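Local atomic coordinates of HTH-type transcriptional activator ampR (Citrobacter freundii, PDB entry 3KOS), a protein that regulates transcription of the AmpC beta-lactamase gene as a DNA-binding activator of the LysR family, the present chain being its effector-binding domain. Residues G25-L30 with R197-W202; S84-P89 with H162-E167; W115-Q120 with I177-Y182. All coordinates share one frame; numbering follows the deposited sequence.

Interaction 1: G25-L30 with R197-W202; sequences GCLFPL and REFSRW
Leu27 and Leu30 of helical segment 25-30 face Phe199 and Trp202 of helical segment 197-202, the two short axes being widely spaced, no closer than 13.7 Å, at an angle of 109°. Such a spacing is too large for backbone to meet backbone, and the interval is filled by side chains from both helices, the large aromatics of one and the leucines of the other. Trp202 does most of the work. Its CG stands anti to the backbone N (chi1 164°), which carries the six-membered part of the indole forward to the other helix. There the ring is met at its edge: Leu27 CD1 lies 3.9 Å from Trp202 CZ3, near the ring plane. Leu30 follows one turn on, with its CB 3.9 Å from Trp202 CH2, and its carbonyl oxygen also sits at the indole edge, Leu30 O being 3.2 Å from Trp202 CZ2. An aromatic C-H with its slight positive charge is a fitting neighbour for that oxygen, although no conventional hydrogen bond links the segments. The same methyl of Leu27 also meets the second ring, CD1 standing 4.2 Å from Phe199 CZ, so the branched leucine fills the corner between two flat groups. The indole nitrogen of Trp202 is satisfied by Asp33 OD2, on the same helix as Leu30, adding a polar tie between the same two helices to the apolar packing. Phe34, also from helix 20-37, meets both aromatic rings, edge-to-face with Phe199. Underneath, Leu27 rests on Val18 and Phe199 on Leu14 and Ile16 of strand 12-19, so the N-terminal and C-terminal helices are packed together on the central sheet.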
ATOM      1  N   GLY A  25       3.000   4.050  -9.729  1.00  9.14           N
ATOM      2  CA  GLY A  25       2.361   4.906 -10.710  1.00 10.06           C
ATOM      3  C   GLY A  25       3.314   5.637 -11.630  1.00 11.87           C
ATOM      4  O   GLY A  25       2.891   6.173 -12.651  1.00 14.48           O
ATOM      5  N   CYS A  26       4.595   5.653 -11.281  1.00  9.19           N
ATOM      6  CA  CYS A  26       5.566   6.430 -12.053  1.00  9.42           C
ATOM      7  C   CYS A  26       6.933   5.757 -12.224  1.00 12.34           C
ATOM      8  O   CYS A  26       7.385   5.528 -13.348  1.00 12.18           O
ATOM      9  CB  CYS A  26       5.732   7.820 -11.430  1.00  8.84           C
ATOM     10  SG  CYS A  26       6.879   8.924 -12.323  1.00 15.70           S
ATOM     11  N   LEU A  27       7.603   5.448 -11.117  1.00  9.88           N
ATOM     12  CA  LEU A  27       9.001   5.015 -11.190  1.00  8.19           C
ATOM     13  C   LEU A  27       9.220   3.638 -11.807  1.00  9.06           C
ATOM     14  O   LEU A  27      10.098   3.466 -12.650  1.00 10.26           O
ATOM     15  CB  LEU A  27       9.648   5.063  -9.802  1.00  7.07           C
ATOM     16  CG  LEU A  27      11.136   4.726  -9.784  1.00 10.80           C
ATOM     17  CD1 LEU A  27      11.901   5.728 -10.660  1.00 10.95           C
ATOM     18  CD2 LEU A  27      11.649   4.729  -8.346  1.00 12.92           C
ATOM     19  N   PHE A  28       8.458   2.643 -11.366  1.00  8.59           N
ATOM     20  CA  PHE A  28       8.718   1.274 -11.796  1.00  9.58           C
ATOM     21  C   PHE A  28       8.671   1.110 -13.316  1.00 11.82           C
ATOM     22  O   PHE A  28       9.541   0.461 -13.891  1.00 12.50           O
ATOM     23  CB  PHE A  28       7.783   0.275 -11.092  1.00 12.21           C
ATOM     24  CG  PHE A  28       8.165  -0.018  -9.664  1.00 11.20           C
ATOM     25  CD1 PHE A  28       9.329   0.492  -9.122  1.00 14.29           C
ATOM     26  CD2 PHE A  28       7.353  -0.821  -8.864  1.00 11.23           C
ATOM     27  CE1 PHE A  28       9.681   0.217  -7.800  1.00 13.82           C
ATOM     28  CE2 PHE A  28       7.699  -1.102  -7.558  1.00 12.08           C
ATOM     29  CZ  PHE A  28       8.855  -0.586  -7.021  1.00 12.37           C
ATOM     30  N   PRO A  29       7.674   1.713 -13.972  1.00 11.47           N
ATOM     31  CA  PRO A  29       7.623   1.589 -15.432  1.00 16.06           C
ATOM     32  C   PRO A  29       8.843   2.219 -16.111  1.00 16.29           C
ATOM     33  O   PRO A  29       9.166   1.854 -17.243  1.00 17.97           O
ATOM     34  CB  PRO A  29       6.365   2.372 -15.802  1.00 18.63           C
ATOM     35  CG  PRO A  29       5.491   2.292 -14.571  1.00 18.57           C
ATOM     36  CD  PRO A  29       6.467   2.368 -13.426  1.00 14.90           C
ATOM     37  N   LEU A  30       9.500   3.150 -15.426  1.00 11.40           N
ATOM     38  CA  LEU A  30      10.648   3.855 -16.005  1.00 13.51           C
ATOM     39  C   LEU A  30      11.993   3.229 -15.658  1.00 16.02           C
ATOM     40  O   LEU A  30      13.026   3.651 -16.188  1.00 15.17           O
ATOM     41  CB  LEU A  30      10.645   5.315 -15.565  1.00 13.73           C
ATOM     42  CG  LEU A  30       9.455   6.129 -16.067  1.00 15.23           C
ATOM     43  CD1 LEU A  30       9.408   7.481 -15.399  1.00 18.43           C
ATOM     44  CD2 LEU A  30       9.527   6.269 -17.581  1.00 24.70           C
ATOM     45  N   ARG A 197      23.664  11.814  -7.944  1.00 12.12           N
ATOM     46  CA  ARG A 197      23.515  12.911  -8.889  1.00 11.44           C
ATOM     47  C   ARG A 197      22.990  12.384 -10.215  1.00 12.33           C
ATOM     48  O   ARG A 197      22.154  13.016 -10.859  1.00 11.23           O
ATOM     49  CB  ARG A 197      24.850  13.656  -9.098  1.00 13.01           C
ATOM     50  CG  ARG A 197      25.251  14.560  -7.937  1.00 17.19           C
ATOM     51  CD  ARG A 197      26.527  15.387  -8.260  1.00 19.13           C
ATOM     52  NE  ARG A 197      27.724  14.555  -8.214  1.00 17.53           N
ATOM     53  CZ  ARG A 197      28.402  14.297  -7.099  1.00 18.23           C
ATOM     54  NH1 ARG A 197      28.004  14.825  -5.952  1.00 19.21           N
ATOM     55  NH2 ARG A 197      29.477  13.519  -7.125  1.00 18.73           N
ATOM     56  N   GLU A 198      23.494  11.229 -10.627  1.00 10.81           N
ATOM     57  CA  GLU A 198      23.087  10.639 -11.893  1.00 12.20           C
ATOM     58  C   GLU A 198      21.635  10.187 -11.881  1.00 13.87           C
ATOM     59  O   GLU A 198      20.882  10.452 -12.819  1.00 13.60           O
ATOM     60  CB  GLU A 198      24.037   9.503 -12.271  1.00 15.14           C
ATOM     61  CG  GLU A 198      25.377  10.065 -12.758  1.00 16.43           C
ATOM     62  CD  GLU A 198      26.451   9.027 -12.961  1.00 17.90           C
ATOM     63  OE1 GLU A 198      26.278   7.874 -12.519  1.00 17.77           O
ATOM     64  OE2 GLU A 198      27.492   9.381 -13.559  1.00 18.32           O
ATOM     65  N   PHE A 199      21.237   9.508 -10.814  1.00  9.54           N
ATOM     66  CA  PHE A 199      19.841   9.111 -10.689  1.00 11.29           C
ATOM     67  C   PHE A 199      18.900  10.324 -10.681  1.00 12.51           C
ATOM     68  O   PHE A 199      17.879  10.325 -11.362  1.00 10.99           O
ATOM     69  CB  PHE A 199      19.623   8.259  -9.441  1.00 10.23           C
ATOM     70  CG  PHE A 199      18.190   7.842  -9.252  1.00 10.88           C
ATOM     71  CD1 PHE A 199      17.324   8.628  -8.517  1.00 12.01           C
ATOM     72  CD2 PHE A 199      17.707   6.687  -9.849  1.00 11.08           C
ATOM     73  CE1 PHE A 199      15.994   8.257  -8.345  1.00 13.30           C
ATOM     74  CE2 PHE A 199      16.378   6.311  -9.688  1.00 11.17           C
ATOM     75  CZ  PHE A 199      15.524   7.099  -8.929  1.00 11.16           C
ATOM     76  N   SER A 200      19.238  11.349  -9.902  1.00 11.78           N
ATOM     77  CA  SER A 200      18.406  12.557  -9.837  1.00 16.08           C
ATOM     78  C   SER A 200      18.281  13.231 -11.185  1.00 17.76           C
ATOM     79  O   SER A 200      17.193  13.658 -11.576  1.00 14.71           O
ATOM     80  CB  SER A 200      18.987  13.577  -8.861  1.00 17.24           C
ATOM     81  OG  SER A 200      18.909  13.092  -7.548  1.00 28.66           O
ATOM     82  N   ARG A 201      19.405  13.358 -11.887  1.00 16.92           N
ATOM     83  CA  ARG A 201      19.381  13.974 -13.209  1.00 17.77           C
ATOM     84  C   ARG A 201      18.540  13.153 -14.176  1.00 16.74           C
ATOM     85  O   ARG A 201      17.758  13.706 -14.954  1.00 17.60           O
ATOM     86  CB  ARG A 201      20.799  14.154 -13.776  1.00 18.77           C
ATOM     87  CG  ARG A 201      21.648  15.186 -13.049  1.00 29.04           C
ATOM     88  CD  ARG A 201      22.816  15.682 -13.922  1.00 33.25           C
ATOM     89  NE  ARG A 201      23.655  14.594 -14.427  1.00 35.86           N
ATOM     90  CZ  ARG A 201      24.855  14.273 -13.939  1.00 33.80           C
ATOM     91  NH1 ARG A 201      25.381  14.966 -12.930  1.00 31.82           N
ATOM     92  NH2 ARG A 201      25.534  13.266 -14.471  1.00 33.83           N
ATOM     93  N   TRP A 202      18.705  11.836 -14.136  1.00 14.18           N
ATOM     94  CA  TRP A 202      17.937  10.966 -15.015  1.00 14.38           C
ATOM     95  C   TRP A 202      16.432  11.118 -14.774  1.00 15.87           C
ATOM     96  O   TRP A 202      15.645  11.244 -15.716  1.00 15.53           O
ATOM     97  CB  TRP A 202      18.319   9.503 -14.814  1.00 14.16           C
ATOM     98  CG  TRP A 202      17.297   8.588 -15.415  1.00 15.76           C
ATOM     99  CD1 TRP A 202      17.162   8.269 -16.739  1.00 14.94           C
ATOM    100  CD2 TRP A 202      16.249   7.899 -14.725  1.00 12.73           C
ATOM    101  NE1 TRP A 202      16.100   7.418 -16.911  1.00 16.30           N
ATOM    102  CE2 TRP A 202      15.519   7.178 -15.693  1.00 14.73           C
ATOM    103  CE3 TRP A 202      15.858   7.819 -13.383  1.00 12.34           C
ATOM    104  CZ2 TRP A 202      14.419   6.382 -15.360  1.00 12.94           C
ATOM    105  CZ3 TRP A 202      14.759   7.027 -13.051  1.00 12.26           C
ATOM    106  CH2 TRP A 202      14.053   6.326 -14.037  1.00 11.15           C
TER

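Interaction 2: S84-P89 with H162-E167; sequences SPLCSP and HLLSSE
Leu86 and Leu164 both hold CG anti to the carbonyl carbon, with chi1 at -66° and -69°; in each, CD1 carries on the extended line of the chain, and it is the other branch, CD2, turned off to the side of that line, that makes the contact. Leu86 leaves its strand directed at the helix; the side chain of Leu164 reaches back at its end. They meet branch to branch, Leu86 CD2 lying 4.2 Å from Leu164 CD2. Leucine suits both places, being long enough to span the distance between strand and helix while offering only hydrocarbon. This belongs to the alpha/beta architecture of the LysR effector-binding domain, related to periplasmic binding proteins: strand 84-86 bonds through Leu86 to Ala153 of the neighbouring strand, and helix 139-147 supplies Leu143, which packs against Leu86. A second, more exposed touch lies further along, where a helix ends opposite a helix beginning. Helix 161-165 closes in a Schellman motif, Glu167 adopting positive phi (62°) and its N bonding back to Leu164 O at 3.1 Å. His162 O in the same turn is gripped twice, by Ser166 N and by the hydroxyl, Ser166 OG to His162 O being 2.8 Å. The turn leaves the carbonyl of Glu167 facing the proline ring, with Pro89 CG 3.6 Å from Glu167 O. Proline fits the first turn of helix 89-92, where no N-H is needed to bond to a preceding turn, and Ser88 before it is the N-cap, its OG accepting from Leu91 N.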
ATOM      1  N   SER A  84      -8.179  14.313  -7.571  1.00 10.51           N
ATOM      2  CA  SER A  84      -9.566  14.417  -7.984  1.00  9.64           C
ATOM      3  C   SER A  84     -10.290  13.152  -7.516  1.00 11.18           C
ATOM      4  O   SER A  84      -9.647  12.138  -7.236  1.00  9.90           O
ATOM      5  CB  SER A  84      -9.621  14.560  -9.510  1.00 12.91           C
ATOM      6  OG  SER A  84     -10.893  14.991  -9.955  1.00 16.54           O
ATOM      7  N   PRO A  85     -11.625  13.210  -7.399  1.00  9.68           N
ATOM      8  CA  PRO A  85     -12.358  12.004  -7.014  1.00  9.93           C
ATOM      9  C   PRO A  85     -12.152  10.880  -8.021  1.00 11.02           C
ATOM     10  O   PRO A  85     -12.039  11.139  -9.217  1.00  9.33           O
ATOM     11  CB  PRO A  85     -13.814  12.467  -7.022  1.00 11.23           C
ATOM     12  CG  PRO A  85     -13.728  13.912  -6.628  1.00 10.10           C
ATOM     13  CD  PRO A  85     -12.466  14.424  -7.302  1.00 11.00           C
ATOM     14  N   LEU A  86     -12.090   9.653  -7.518  1.00 10.67           N
ATOM     15  CA  LEU A  86     -11.888   8.473  -8.349  1.00 11.15           C
ATOM     16  C   LEU A  86     -12.748   7.365  -7.785  1.00 10.28           C
ATOM     17  O   LEU A  86     -12.746   7.147  -6.581  1.00  8.59           O
ATOM     18  CB  LEU A  86     -10.422   8.034  -8.294  1.00  8.47           C
ATOM     19  CG  LEU A  86      -9.404   8.998  -8.897  1.00  8.77           C
ATOM     20  CD1 LEU A  86      -7.998   8.599  -8.468  1.00 10.61           C
ATOM     21  CD2 LEU A  86      -9.520   9.025 -10.421  1.00 11.19           C
ATOM     22  N   CYS A  87     -13.476   6.652  -8.646  1.00 10.59           N
ATOM     23  CA  CYS A  87     -14.370   5.617  -8.153  1.00 10.57           C
ATOM     24  C   CYS A  87     -14.596   4.530  -9.203  1.00 12.38           C
ATOM     25  O   CYS A  87     -14.171   4.664 -10.354  1.00 13.49           O
ATOM     26  CB  CYS A  87     -15.706   6.223  -7.706  1.00 15.53           C
ATOM     27  SG  CYS A  87     -16.618   6.965  -9.083  1.00 14.97           S
ATOM     28  N   SER A  88     -15.238   3.441  -8.790  1.00 12.91           N
ATOM     29  CA  SER A  88     -15.514   2.354  -9.719  1.00 15.59           C
ATOM     30  C   SER A  88     -16.520   2.826 -10.755  1.00 18.26           C
ATOM     31  O   SER A  88     -17.304   3.739 -10.488  1.00 14.91           O
ATOM     32  CB  SER A  88     -16.069   1.142  -8.984  1.00 16.02           C
ATOM     33  OG  SER A  88     -17.325   1.432  -8.395  1.00 19.19           O
ATOM     34  N   PRO A  89     -16.504   2.203 -11.942  1.00 16.02           N
ATOM     35  CA  PRO A  89     -17.501   2.537 -12.961  1.00 21.01           C
ATOM     36  C   PRO A  89     -18.918   2.379 -12.418  1.00 19.49           C
ATOM     37  O   PRO A  89     -19.810   3.146 -12.786  1.00 22.02           O
ATOM     38  CB  PRO A  89     -17.219   1.516 -14.071  1.00 21.43           C
ATOM     39  CG  PRO A  89     -15.769   1.171 -13.904  1.00 21.22           C
ATOM     40  CD  PRO A  89     -15.553   1.173 -12.410  1.00 18.17           C
ATOM     41  N   HIS A 162      -2.806   3.647 -14.935  1.00 13.84           N
ATOM     42  CA  HIS A 162      -3.001   2.228 -15.248  1.00 14.56           C
ATOM     43  C   HIS A 162      -4.438   1.765 -14.952  1.00 14.79           C
ATOM     44  O   HIS A 162      -5.016   0.989 -15.715  1.00 13.79           O
ATOM     45  CB  HIS A 162      -1.965   1.336 -14.541  1.00 16.26           C
ATOM     46  CG  HIS A 162      -1.954   1.472 -13.046  1.00 15.55           C
ATOM     47  ND1 HIS A 162      -1.394   2.557 -12.400  1.00 15.84           N
ATOM     48  CD2 HIS A 162      -2.417   0.652 -12.072  1.00 16.61           C
ATOM     49  CE1 HIS A 162      -1.527   2.404 -11.093  1.00 16.09           C
ATOM     50  NE2 HIS A 162      -2.147   1.257 -10.868  1.00 15.42           N
ATOM     51  N   LEU A 163      -5.021   2.269 -13.866  1.00 12.65           N
ATOM     52  CA  LEU A 163      -6.406   1.945 -13.515  1.00 10.58           C
ATOM     53  C   LEU A 163      -7.413   2.668 -14.406  1.00 13.18           C
ATOM     54  O   LEU A 163      -8.458   2.118 -14.729  1.00 12.64           O
ATOM     55  CB  LEU A 163      -6.700   2.276 -12.047  1.00 10.75           C
ATOM     56  CG  LEU A 163      -5.822   1.586 -10.998  1.00 12.81           C
ATOM     57  CD1 LEU A 163      -6.230   2.015  -9.579  1.00 10.72           C
ATOM     58  CD2 LEU A 163      -5.892   0.069 -11.152  1.00 14.60           C
ATOM     59  N   LEU A 164      -7.103   3.900 -14.798  1.00 11.06           N
ATOM     60  CA  LEU A 164      -8.010   4.646 -15.668  1.00 10.52           C
ATOM     61  C   LEU A 164      -8.032   4.006 -17.059  1.00 11.76           C
ATOM     62  O   LEU A 164      -9.094   3.805 -17.633  1.00 13.19           O
ATOM     63  CB  LEU A 164      -7.598   6.121 -15.755  1.00 11.26           C
ATOM     64  CG  LEU A 164      -7.817   6.893 -14.446  1.00 14.12           C
ATOM     65  CD1 LEU A 164      -6.999   8.174 -14.408  1.00 19.32           C
ATOM     66  CD2 LEU A 164      -9.315   7.173 -14.236  1.00 12.92           C
ATOM     67  N   SER A 165      -6.856   3.679 -17.586  1.00 11.69           N
ATOM     68  CA  SER A 165      -6.763   3.137 -18.934  1.00 15.28           C
ATOM     69  C   SER A 165      -7.381   1.746 -19.054  1.00 16.45           C
ATOM     70  O   SER A 165      -7.948   1.395 -20.094  1.00 15.75           O
ATOM     71  CB  SER A 165      -5.311   3.120 -19.395  1.00 14.87           C
ATOM     72  OG  SER A 165      -4.840   4.447 -19.538  1.00 15.60           O
ATOM     73  N   SER A 166      -7.264   0.952 -17.996  1.00 14.77           N
ATOM     74  CA  SER A 166      -7.841  -0.393 -18.000  1.00 16.27           C
ATOM     75  C   SER A 166      -9.290  -0.367 -17.540  1.00 19.07           C
ATOM     76  O   SER A 166      -9.935  -1.413 -17.414  1.00 18.39           O
ATOM     77  CB  SER A 166      -7.011  -1.335 -17.121  1.00 18.91           C
ATOM     78  OG  SER A 166      -7.044  -0.913 -15.766  1.00 17.00           O
ATOM     79  N   GLU A 167      -9.791   0.838 -17.277  1.00 14.52           N
ATOM     80  CA  GLU A 167     -11.193   1.060 -16.932  1.00 15.60           C
ATOM     81  C   GLU A 167     -11.639   0.357 -15.652  1.00 15.84           C
ATOM     82  O   GLU A 167     -12.792  -0.016 -15.510  1.00 19.43           O
ATOM     83  CB  GLU A 167     -12.106   0.722 -18.122  1.00 21.53           C
ATOM     84  CG  GLU A 167     -11.759   1.572 -19.344  1.00 27.21           C
ATOM     85  CD  GLU A 167     -12.755   1.455 -20.486  1.00 33.67           C
ATOM     86  OE1 GLU A 167     -13.854   0.892 -20.281  1.00 34.60           O
ATOM     87  OE2 GLU A 167     -12.426   1.947 -21.589  1.00 32.51           O
TER

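Interaction 3: W115-Q120 with I177-Y182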
ATOM      1  N   TRP A 115     -11.373  16.186   1.435  1.00 14.97           N
ATOM      2  CA  TRP A 115     -12.724  16.256   0.885  1.00 15.54           C
ATOM      3  C   TRP A 115     -13.355  17.635   1.087  1.00 17.42           C
ATOM      4  O   TRP A 115     -14.012  18.153   0.191  1.00 14.60           O
ATOM      5  CB  TRP A 115     -13.612  15.136   1.443  1.00 13.22           C
ATOM      6  CG  TRP A 115     -13.413  13.864   0.682  1.00 12.60           C
ATOM      7  CD1 TRP A 115     -12.785  12.728   1.116  1.00 12.39           C
ATOM      8  CD2 TRP A 115     -13.809  13.617  -0.672  1.00 13.14           C
ATOM      9  NE1 TRP A 115     -12.775  11.783   0.108  1.00 11.88           N
ATOM     10  CE2 TRP A 115     -13.401  12.306  -0.996  1.00 11.96           C
ATOM     11  CE3 TRP A 115     -14.466  14.379  -1.641  1.00 11.10           C
ATOM     12  CZ2 TRP A 115     -13.642  11.737  -2.247  1.00 10.03           C
ATOM     13  CZ3 TRP A 115     -14.708  13.819  -2.883  1.00 11.34           C
ATOM     14  CH2 TRP A 115     -14.294  12.505  -3.177  1.00 12.39           C
ATOM     15  N   ALA A 116     -13.137  18.228   2.255  1.00 18.41           N
ATOM     16  CA  ALA A 116     -13.626  19.577   2.508  1.00 20.23           C
ATOM     17  C   ALA A 116     -13.064  20.531   1.455  1.00 16.98           C
ATOM     18  O   ALA A 116     -13.787  21.363   0.908  1.00 15.63           O
ATOM     19  CB  ALA A 116     -13.236  20.035   3.908  1.00 21.33           C
ATOM     20  N   LEU A 117     -11.780  20.390   1.154  1.00 16.65           N
ATOM     21  CA  LEU A 117     -11.128  21.279   0.199  1.00 17.19           C
ATOM     22  C   LEU A 117     -11.607  21.056  -1.231  1.00 17.20           C
ATOM     23  O   LEU A 117     -11.833  22.018  -1.960  1.00 15.97           O
ATOM     24  CB  LEU A 117      -9.605  21.165   0.292  1.00 20.17           C
ATOM     25  CG  LEU A 117      -9.047  21.649   1.637  1.00 25.10           C
ATOM     26  CD1 LEU A 117      -7.600  21.226   1.832  1.00 28.32           C
ATOM     27  CD2 LEU A 117      -9.189  23.167   1.768  1.00 28.50           C
ATOM     28  N   TRP A 118     -11.767  19.802  -1.648  1.00 14.46           N
ATOM     29  CA  TRP A 118     -12.253  19.563  -3.007  1.00 11.27           C
ATOM     30  C   TRP A 118     -13.683  20.074  -3.192  1.00 14.71           C
ATOM     31  O   TRP A 118     -13.986  20.745  -4.182  1.00 15.38           O
ATOM     32  CB  TRP A 118     -12.154  18.082  -3.410  1.00 12.00           C
ATOM     33  CG  TRP A 118     -12.400  17.885  -4.862  1.00  9.48           C
ATOM     34  CD1 TRP A 118     -11.481  17.984  -5.873  1.00 11.18           C
ATOM     35  CD2 TRP A 118     -13.649  17.592  -5.483  1.00 11.91           C
ATOM     36  NE1 TRP A 118     -12.085  17.759  -7.082  1.00 12.70           N
ATOM     37  CE2 TRP A 118     -13.419  17.522  -6.871  1.00 10.20           C
ATOM     38  CE3 TRP A 118     -14.946  17.376  -5.000  1.00 12.06           C
ATOM     39  CZ2 TRP A 118     -14.435  17.244  -7.778  1.00 13.96           C
ATOM     40  CZ3 TRP A 118     -15.952  17.104  -5.904  1.00 12.19           C
ATOM     41  CH2 TRP A 118     -15.693  17.041  -7.274  1.00 11.63           C
HETATM   42  N   MSE A 119     -14.562  19.733  -2.250  1.00 13.91           N
HETATM   43  CA  MSE A 119     -15.941  20.210  -2.281  1.00 15.85           C
HETATM   44  C   MSE A 119     -15.972  21.737  -2.328  1.00 17.11           C
HETATM   45  O   MSE A 119     -16.686  22.321  -3.134  1.00 17.31           O
HETATM   46  CB  MSE A 119     -16.717  19.711  -1.056  1.00 15.57           C
HETATM   47  CG  MSE A 119     -17.005  18.212  -1.072  1.00 16.63           C
HETATM   48 SE   MSE A 119     -18.116  17.720  -2.610  1.00 33.24          SE
HETATM   49  CE  MSE A 119     -18.251  15.777  -2.310  1.00 22.46           C
ATOM     50  N   GLN A 120     -15.208  22.368  -1.444  1.00 16.47           N
ATOM     51  CA  GLN A 120     -15.138  23.829  -1.386  1.00 17.41           C
ATOM     52  C   GLN A 120     -14.753  24.411  -2.753  1.00 18.99           C
ATOM     53  O   GLN A 120     -15.355  25.380  -3.219  1.00 17.93           O
ATOM     54  CB  GLN A 120     -14.139  24.253  -0.306  1.00 21.11           C
ATOM     55  CG  GLN A 120     -13.899  25.750  -0.196  1.00 21.69           C
ATOM     56  CD  GLN A 120     -12.865  26.113   0.866  1.00 23.09           C
ATOM     57  OE1 GLN A 120     -11.666  25.862   0.705  1.00 23.93           O
ATOM     58  NE2 GLN A 120     -13.326  26.723   1.950  1.00 27.51           N
ATOM     59  N   ILE A 177      -7.350  19.349  -7.270  1.00 16.23           N
ATOM     60  CA  ILE A 177      -6.729  20.228  -6.277  1.00 16.78           C
ATOM     61  C   ILE A 177      -5.277  19.818  -6.019  1.00 19.04           C
ATOM     62  O   ILE A 177      -4.900  18.668  -6.245  1.00 13.63           O
ATOM     63  CB  ILE A 177      -7.507  20.251  -4.944  1.00 17.37           C
ATOM     64  CG1 ILE A 177      -7.633  18.842  -4.356  1.00 15.91           C
ATOM     65  CG2 ILE A 177      -8.895  20.869  -5.138  1.00 20.63           C
ATOM     66  CD1 ILE A 177      -8.258  18.800  -2.962  1.00 17.51           C
ATOM     67  N   ASP A 178      -4.474  20.766  -5.541  1.00 16.31           N
ATOM     68  CA  ASP A 178      -3.067  20.529  -5.234  1.00 15.75           C
ATOM     69  C   ASP A 178      -2.852  20.648  -3.734  1.00 17.25           C
ATOM     70  O   ASP A 178      -2.944  21.740  -3.175  1.00 17.23           O
ATOM     71  CB  ASP A 178      -2.203  21.552  -5.980  1.00 18.05           C
ATOM     72  CG  ASP A 178      -0.712  21.403  -5.698  1.00 19.46           C
ATOM     73  OD1 ASP A 178      -0.310  20.627  -4.805  1.00 17.95           O
ATOM     74  OD2 ASP A 178       0.078  22.084  -6.387  1.00 29.23           O
ATOM     75  N   LEU A 179      -2.595  19.519  -3.079  1.00 13.39           N
ATOM     76  CA  LEU A 179      -2.289  19.516  -1.658  1.00 12.91           C
ATOM     77  C   LEU A 179      -0.875  18.986  -1.428  1.00 14.40           C
ATOM     78  O   LEU A 179      -0.517  18.603  -0.313  1.00 14.94           O
ATOM     79  CB  LEU A 179      -3.304  18.667  -0.886  1.00 15.84           C
ATOM     80  CG  LEU A 179      -4.751  19.152  -1.010  1.00 20.65           C
ATOM     81  CD1 LEU A 179      -5.705  18.273  -0.199  1.00 18.30           C
ATOM     82  CD2 LEU A 179      -4.850  20.605  -0.572  1.00 19.72           C
ATOM     83  N   GLY A 180      -0.078  18.973  -2.492  1.00 12.80           N
ATOM     84  CA  GLY A 180       1.282  18.469  -2.422  1.00 13.95           C
ATOM     85  C   GLY A 180       1.752  17.929  -3.760  1.00 13.98           C
ATOM     86  O   GLY A 180       0.950  17.751  -4.682  1.00 11.90           O
ATOM     87  N   SER A 181       3.058  17.681  -3.875  1.00 11.32           N
ATOM     88  CA  SER A 181       3.643  17.141  -5.101  1.00 10.46           C
ATOM     89  C   SER A 181       4.605  16.021  -4.744  1.00 11.48           C
ATOM     90  O   SER A 181       4.775  15.696  -3.577  1.00 10.18           O
ATOM     91  CB  SER A 181       4.420  18.232  -5.851  1.00 13.23           C
ATOM     92  OG  SER A 181       3.581  19.318  -6.173  1.00 16.12           O
ATOM     93  N   TYR A 182       5.250  15.435  -5.744  1.00 10.27           N
ATOM     94  CA  TYR A 182       6.273  14.434  -5.455  1.00  8.79           C
ATOM     95  C   TYR A 182       7.654  15.061  -5.522  1.00  9.57           C
ATOM     96  O   TYR A 182       7.957  15.826  -6.446  1.00 10.39           O
ATOM     97  CB  TYR A 182       6.146  13.212  -6.379  1.00  8.26           C
ATOM     98  CG  TYR A 182       4.890  12.413  -6.069  1.00  7.29           C
ATOM     99  CD1 TYR A 182       4.832  11.572  -4.956  1.00  7.92           C
ATOM    100  CD2 TYR A 182       3.762  12.524  -6.867  1.00  9.37           C
ATOM    101  CE1 TYR A 182       3.679  10.863  -4.648  1.00  9.12           C
ATOM    102  CE2 TYR A 182       2.595  11.816  -6.568  1.00  8.61           C
ATOM    103  CZ  TYR A 182       2.564  10.984  -5.462  1.00 10.75           C
ATOM    104  OH  TYR A 182       1.407  10.285  -5.149  1.00 11.34           O
TER
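Helix 114-121 packs against the loop that leads into strand 181-187, a strand of the central mixed sheet in this periplasmic-binding-protein-like domain. Leu117 and Trp118 on the helix meet Ile177 and Leu179 on the loop, a contact between apolar side chains with no hydrogen bond across it. Ile177 contributes the larger share of the loop's buried surface. Its CG1 sits between the backbone N and the carbonyl carbon (chi1 58°), with CG2 anti to the latter, and CD1, at the end of CG1, and CG2 each meet the helix. CD1 presses against the helix backbone, Ile177 CD1 being 3.9 Å from Trp118 N, and it reaches Leu117 CB at 4.2 Å. The other branch approaches the indole, Ile177 CG2 lying 3.9 Å from Trp118 CD1, with the two side chains crossing at about a right angle. A beta-branched residue thus meets the helix backbone and a ring. Two residues on, Leu179 meets Leu117 methyl to methyl, Leu117 CD1 standing 3.7 Å from Leu179 CD2. Leu179 sits in the middle of an Asx turn: Asp178 OD1 accepts from Gly180 N at 2.9 Å, almost along the C-O axis of the carboxylate. Gly180 then adopts backbone angles at which a CB would be jammed against the preceding carbonyl oxygen, which suits it for glycine alone. The indole N-H of Trp118 is bonded to Thr175 O, fixing the ring to the chain just before Ile177. Trp118 packs on Pro85 of strand 73-86 and Ile154 of strand 153-156, and Ile177 bonds by its backbone to Met83, so helix and loop lie together against that part of the sheet.

From the N terminus, interaction 1 opens first at 25-30 and closes last at 197-202, so its loop of 166 intervening residues encloses both others and brings the first helix of the chain to the final one. Within it, the chain passes 84-89, then 115-120, then 162-167, where interaction 2 closes, and 177-182, where interaction 3 closes; these two therefore cross. They also touch, Pro85 CD lying 3.3 Å from Trp118 CE2, and both reach the same mixed sheet through the neighbouring strands 73-86 and 181-187. Interactions 1 and 3 lie on opposite sides of the chain's centre, with their own centres about 26 Å apart.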